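Local coordinates for protein 2-oxoadipate dioxygenase/decarboxylase, chloroplastic/amyloplastic (Oryza sativa, PDB 6W1K) that uses an iron(II) centre and dioxygen to decarboxylate and hydroxylate 2-oxoadipate to (R)-2-hydroxyglutarate in plastid lysine catabolism, at residues 53-66 with 113-127. Residues are numbered along the deposited sequence; the frame is centred on the assembly and turned at random.
Sequences DHICYDHFAFRTFG and TGVYGPLPRIFISEL. With NI (nickel (II) ion), chain E; OOG (2-oxoadipic acid), chain F.
Phe60 and Phe62 exchange backbone hydrogen bonds with Arg121, Phe123 and Ser125, pairing strands 57-65 and 121-127 in parallel within the mixed sheet of this glyoxalase-clan fold. Alternation along the two strands puts His59, Ala61, Arg63, Phe123 and Ser125 on the face that carries the metal and 2-oxoadipate. His59 NE2 binds the nickel ion at 2.1 Å, and His195 and Glu267 complete the protein ligands; iron(II) is the natural cofactor. The substrate adds O3 and O5 to the metal, so it chelates through one carboxylate and the keto oxygen. Its far carboxylate is gripped at the guanidinium edge of Arg63, NE reaching O1 at 2.8 Å and NH2 reaching O2 at 2.6 Å, both nearly straight (175° and 174°). The extended Arg63 side chain makes that reach possible; a methionine here would remove both donors and would probably leave the distal carboxylate without its countercharge. Between these two ends, chi1 of -174°, with CG anti to the backbone N, carries the Phe123 ring to the substrate chain, where one face lies against C4, offset toward the rim. A water links substrate O1, Ser125 OG and Phe62 O, while Tyr182 OH is also hydrogen-bonded to Ser125 OG. In the second shell, His59 ND1 donates a hydrogen bond to the anti lone pair of Asp58 OD1 (2.6 Å), which orients the imidazole. Asp58 OD2 pairs with Arg271 and, by charge alone, with Arg121, whose NE and NH2 form salt bridges with Asp292 and Glu287. Asp58 O accepts hydrogen bonds from Arg121 N and NH1, which approach from opposite faces of its carbonyl plane. On the reverse face, helix 72-81 packs against Phe62, Ile122 and Ile124, Ile122 CG2 meets the Phe62 ring edge, and Pro120 CG sits over the centre of the Phe60 ring in a CH-pi contact.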
# COMPACT_ATOMS: atom_id res chain seq x y z
N ASP A 53 -5.78 -6.21 21.04
CA ASP A 53 -5.34 -4.91 20.52
C ASP A 53 -3.87 -4.97 20.12
O ASP A 53 -2.97 -4.44 20.78
CB ASP A 53 -5.58 -3.82 21.57
CG ASP A 53 -5.35 -2.43 21.03
OD1 ASP A 53 -5.23 -2.30 19.79
OD2 ASP A 53 -5.29 -1.47 21.85
N HIS A 54 -3.62 -5.61 18.99
CA HIS A 54 -2.24 -5.84 18.62
C HIS A 54 -1.98 -5.62 17.15
O HIS A 54 -0.96 -6.10 16.63
CB HIS A 54 -1.82 -7.27 18.97
CG HIS A 54 -2.08 -7.63 20.39
ND1 HIS A 54 -3.05 -8.54 20.76
CD2 HIS A 54 -1.53 -7.18 21.53
CE1 HIS A 54 -3.06 -8.65 22.07
NE2 HIS A 54 -2.14 -7.85 22.57
N ILE A 55 -2.87 -4.93 16.45
CA ILE A 55 -2.74 -4.73 15.02
C ILE A 55 -1.70 -3.65 14.74
O ILE A 55 -1.83 -2.50 15.19
CB ILE A 55 -4.10 -4.37 14.40
CG1 ILE A 55 -5.08 -5.54 14.57
CG2 ILE A 55 -3.96 -4.03 12.96
CD1 ILE A 55 -6.49 -5.17 14.15
N CYS A 56 -0.67 -4.01 14.00
CA CYS A 56 0.36 -3.09 13.55
C CYS A 56 0.37 -3.09 12.04
O CYS A 56 0.17 -4.12 11.40
CB CYS A 56 1.73 -3.51 14.08
SG CYS A 56 1.78 -3.50 15.88
N TYR A 57 0.65 -1.94 11.47
CA TYR A 57 0.61 -1.77 10.03
C TYR A 57 2.01 -1.94 9.48
O TYR A 57 2.91 -1.18 9.82
CB TYR A 57 0.07 -0.39 9.69
CG TYR A 57 -1.41 -0.25 9.95
CD1 TYR A 57 -2.27 -1.35 9.85
CD2 TYR A 57 -1.96 0.98 10.24
CE1 TYR A 57 -3.65 -1.20 10.05
CE2 TYR A 57 -3.35 1.14 10.44
CZ TYR A 57 -4.17 0.04 10.34
OH TYR A 57 -5.53 0.17 10.53
N ASP A 58 2.18 -2.94 8.63
CA ASP A 58 3.50 -3.22 8.06
C ASP A 58 3.90 -2.12 7.08
O ASP A 58 5.03 -1.62 7.10
CB ASP A 58 3.46 -4.56 7.36
CG ASP A 58 4.79 -4.94 6.74
OD1 ASP A 58 5.11 -4.51 5.59
OD2 ASP A 58 5.53 -5.66 7.41
N HIS A 59 2.97 -1.76 6.19
CA HIS A 59 3.18 -0.66 5.25
C HIS A 59 1.85 -0.15 4.70
O HIS A 59 0.81 -0.80 4.79
CB HIS A 59 4.11 -1.10 4.10
CG HIS A 59 3.57 -2.21 3.24
ND1 HIS A 59 3.73 -3.53 3.57
CD2 HIS A 59 2.93 -2.19 2.04
CE1 HIS A 59 3.19 -4.29 2.62
NE2 HIS A 59 2.71 -3.50 1.68
N PHE A 60 1.92 1.07 4.16
CA PHE A 60 0.89 1.73 3.38
C PHE A 60 1.37 1.73 1.94
O PHE A 60 2.57 1.83 1.71
CB PHE A 60 0.71 3.19 3.81
CG PHE A 60 -0.15 3.41 5.02
CD1 PHE A 60 -0.54 2.35 5.84
CD2 PHE A 60 -0.55 4.70 5.35
CE1 PHE A 60 -1.32 2.56 6.93
CE2 PHE A 60 -1.36 4.92 6.45
CZ PHE A 60 -1.73 3.83 7.25
N ALA A 61 0.45 1.65 0.96
CA ALA A 61 0.85 1.70 -0.45
C ALA A 61 -0.02 2.70 -1.22
O ALA A 61 -1.18 2.91 -0.87
CB ALA A 61 0.78 0.31 -1.09
N PHE A 62 0.59 3.37 -2.19
CA PHE A 62 -0.06 4.41 -3.00
C PHE A 62 0.33 4.20 -4.46
O PHE A 62 1.41 3.69 -4.76
CB PHE A 62 0.34 5.85 -2.57
CG PHE A 62 0.05 6.17 -1.13
CD1 PHE A 62 0.97 5.88 -0.14
CD2 PHE A 62 -1.14 6.77 -0.77
CE1 PHE A 62 0.69 6.18 1.17
CE2 PHE A 62 -1.44 7.08 0.54
CZ PHE A 62 -0.51 6.80 1.51
N ARG A 63 -0.56 4.65 -5.37
CA ARG A 63 -0.36 4.57 -6.80
C ARG A 63 -0.43 5.95 -7.44
O ARG A 63 -1.19 6.82 -6.99
CB ARG A 63 -1.41 3.67 -7.44
CG ARG A 63 -1.37 2.23 -6.95
CD ARG A 63 -2.31 1.35 -7.73
NE ARG A 63 -2.24 -0.03 -7.28
CZ ARG A 63 -3.06 -0.98 -7.72
NH1 ARG A 63 -4.00 -0.69 -8.61
NH2 ARG A 63 -2.95 -2.21 -7.25
N THR A 64 0.36 6.16 -8.49
CA THR A 64 0.45 7.49 -9.07
C THR A 64 0.72 7.43 -10.57
O THR A 64 1.14 6.39 -11.11
CB THR A 64 1.54 8.33 -8.41
OG1 THR A 64 2.83 7.84 -8.84
CG2 THR A 64 1.49 8.29 -6.88
N PHE A 65 0.50 8.56 -11.24
CA PHE A 65 0.86 8.70 -12.65
C PHE A 65 2.25 9.33 -12.77
O PHE A 65 2.46 10.47 -12.33
CB PHE A 65 -0.14 9.59 -13.37
CG PHE A 65 -1.48 8.95 -13.61
CD1 PHE A 65 -1.60 7.82 -14.38
CD2 PHE A 65 -2.63 9.53 -13.09
CE1 PHE A 65 -2.86 7.25 -14.64
CE2 PHE A 65 -3.89 8.97 -13.33
CZ PHE A 65 -4.00 7.83 -14.09
N GLY A 66 3.19 8.59 -13.36
CA GLY A 66 4.54 9.07 -13.55
C GLY A 66 4.72 10.02 -14.72
O GLY A 66 5.37 9.70 -15.73
N THR A 113 -1.77 1.29 18.76
CA THR A 113 -1.84 0.37 17.64
C THR A 113 -2.33 1.10 16.39
O THR A 113 -2.75 2.26 16.46
CB THR A 113 -2.75 -0.81 17.98
OG1 THR A 113 -4.05 -0.32 18.33
CG2 THR A 113 -2.14 -1.58 19.18
N GLY A 114 -2.22 0.42 15.25
CA GLY A 114 -2.55 1.02 13.96
C GLY A 114 -1.66 2.22 13.67
O GLY A 114 -0.43 2.15 13.76
N VAL A 115 -2.27 3.36 13.33
CA VAL A 115 -1.45 4.53 13.05
C VAL A 115 -0.80 5.11 14.31
O VAL A 115 0.09 5.95 14.19
CB VAL A 115 -2.28 5.63 12.35
CG1 VAL A 115 -2.81 5.10 11.02
CG2 VAL A 115 -3.43 6.11 13.28
N TYR A 116 -1.22 4.68 15.50
CA TYR A 116 -0.56 5.05 16.76
C TYR A 116 0.42 3.97 17.26
O TYR A 116 0.93 4.09 18.38
CB TYR A 116 -1.61 5.38 17.81
CG TYR A 116 -2.52 6.49 17.32
CD1 TYR A 116 -2.06 7.80 17.23
CD2 TYR A 116 -3.82 6.21 16.90
CE1 TYR A 116 -2.88 8.81 16.75
CE2 TYR A 116 -4.65 7.22 16.42
CZ TYR A 116 -4.17 8.51 16.33
OH TYR A 116 -5.01 9.50 15.85
N GLY A 117 0.71 2.97 16.44
CA GLY A 117 1.66 1.95 16.78
C GLY A 117 2.95 2.22 16.04
O GLY A 117 3.26 3.36 15.69
N PRO A 118 3.74 1.18 15.79
CA PRO A 118 4.98 1.38 15.03
C PRO A 118 4.63 1.98 13.67
O PRO A 118 3.71 1.53 13.00
CB PRO A 118 5.57 -0.03 14.92
CG PRO A 118 4.48 -0.97 15.28
CD PRO A 118 3.57 -0.22 16.22
N LEU A 119 5.35 3.02 13.30
CA LEU A 119 5.02 3.72 12.07
C LEU A 119 5.20 2.81 10.86
O LEU A 119 6.15 2.01 10.82
CB LEU A 119 5.89 4.95 11.90
CG LEU A 119 5.58 6.18 12.74
CD1 LEU A 119 6.72 7.16 12.50
CD2 LEU A 119 4.20 6.79 12.47
N PRO A 120 4.32 2.89 9.87
CA PRO A 120 4.41 1.97 8.73
C PRO A 120 5.45 2.42 7.72
O PRO A 120 5.77 3.61 7.60
CB PRO A 120 3.00 2.02 8.14
CG PRO A 120 2.52 3.46 8.41
CD PRO A 120 3.10 3.74 9.81
N ARG A 121 6.04 1.43 7.06
CA ARG A 121 6.78 1.68 5.83
C ARG A 121 5.80 2.24 4.80
O ARG A 121 4.58 2.12 4.93
CB ARG A 121 7.45 0.40 5.31
CG ARG A 121 8.39 -0.31 6.32
CD ARG A 121 8.61 -1.72 5.82
NE ARG A 121 9.37 -2.59 6.70
CZ ARG A 121 8.86 -3.24 7.75
NH1 ARG A 121 7.57 -3.11 8.06
NH2 ARG A 121 9.65 -4.00 8.47
N ILE A 122 6.35 2.89 3.78
CA ILE A 122 5.53 3.42 2.69
C ILE A 122 6.04 2.86 1.37
O ILE A 122 7.24 2.89 1.10
CB ILE A 122 5.53 4.97 2.65
CG1 ILE A 122 5.21 5.57 4.02
CG2 ILE A 122 4.52 5.43 1.61
CD1 ILE A 122 3.80 5.47 4.44
N PHE A 123 5.12 2.36 0.54
CA PHE A 123 5.42 1.80 -0.78
C PHE A 123 4.67 2.68 -1.78
O PHE A 123 3.45 2.81 -1.68
CB PHE A 123 4.96 0.33 -0.85
CG PHE A 123 5.34 -0.38 -2.12
CD1 PHE A 123 4.64 -0.16 -3.31
CD2 PHE A 123 6.39 -1.29 -2.12
CE1 PHE A 123 4.99 -0.84 -4.49
CE2 PHE A 123 6.76 -1.97 -3.28
CZ PHE A 123 6.07 -1.74 -4.47
N ILE A 124 5.40 3.34 -2.70
CA ILE A 124 4.78 4.27 -3.64
C ILE A 124 5.20 3.85 -5.04
O ILE A 124 6.40 3.75 -5.33
CB ILE A 124 5.18 5.73 -3.41
CG1 ILE A 124 4.93 6.12 -1.94
CG2 ILE A 124 4.37 6.61 -4.32
CD1 ILE A 124 5.45 7.50 -1.55
N SER A 125 4.24 3.58 -5.89
CA SER A 125 4.52 3.19 -7.26
C SER A 125 4.04 4.30 -8.19
O SER A 125 3.26 5.19 -7.81
CB SER A 125 3.88 1.85 -7.57
OG SER A 125 2.49 1.90 -7.41
N GLU A 126 4.58 4.29 -9.41
CA GLU A 126 4.08 5.18 -10.46
C GLU A 126 4.01 4.44 -11.79
O GLU A 126 4.84 3.60 -12.09
CB GLU A 126 4.98 6.42 -10.62
CG GLU A 126 6.38 6.16 -11.14
CD GLU A 126 7.29 7.39 -11.11
OE1 GLU A 126 6.94 8.44 -10.50
OE2 GLU A 126 8.39 7.31 -11.69
N LEU A 127 3.01 4.80 -12.58
CA LEU A 127 2.92 4.31 -13.96
C LEU A 127 3.86 5.10 -14.87
O LEU A 127 3.88 6.34 -14.85
CB LEU A 127 1.48 4.44 -14.42
CG LEU A 127 1.15 3.97 -15.85
CD1 LEU A 127 1.20 2.49 -16.03
CD2 LEU A 127 -0.26 4.52 -16.11
NI NI E . 1.70 -4.20 -0.01
C2 OOG F . 1.24 -2.14 -4.43
C3 OOG F . 1.49 -3.64 -4.58
C4 OOG F . 2.89 -4.00 -4.06
C6 OOG F . 3.78 -5.17 -1.86
O4 OOG F . 4.75 -5.68 -2.46
O3 OOG F . 3.50 -5.54 -0.70
C5 OOG F . 2.93 -4.10 -2.54
C1 OOG F . -0.05 -1.70 -5.13
O1 OOG F . -0.23 -0.56 -5.39
O2 OOG F . -1.04 -2.62 -5.48
O5 OOG F . 2.29 -3.36 -1.87
O HOH W 1 1.35 0.20 13.31
O HOH W 2 1.89 0.91 -5.12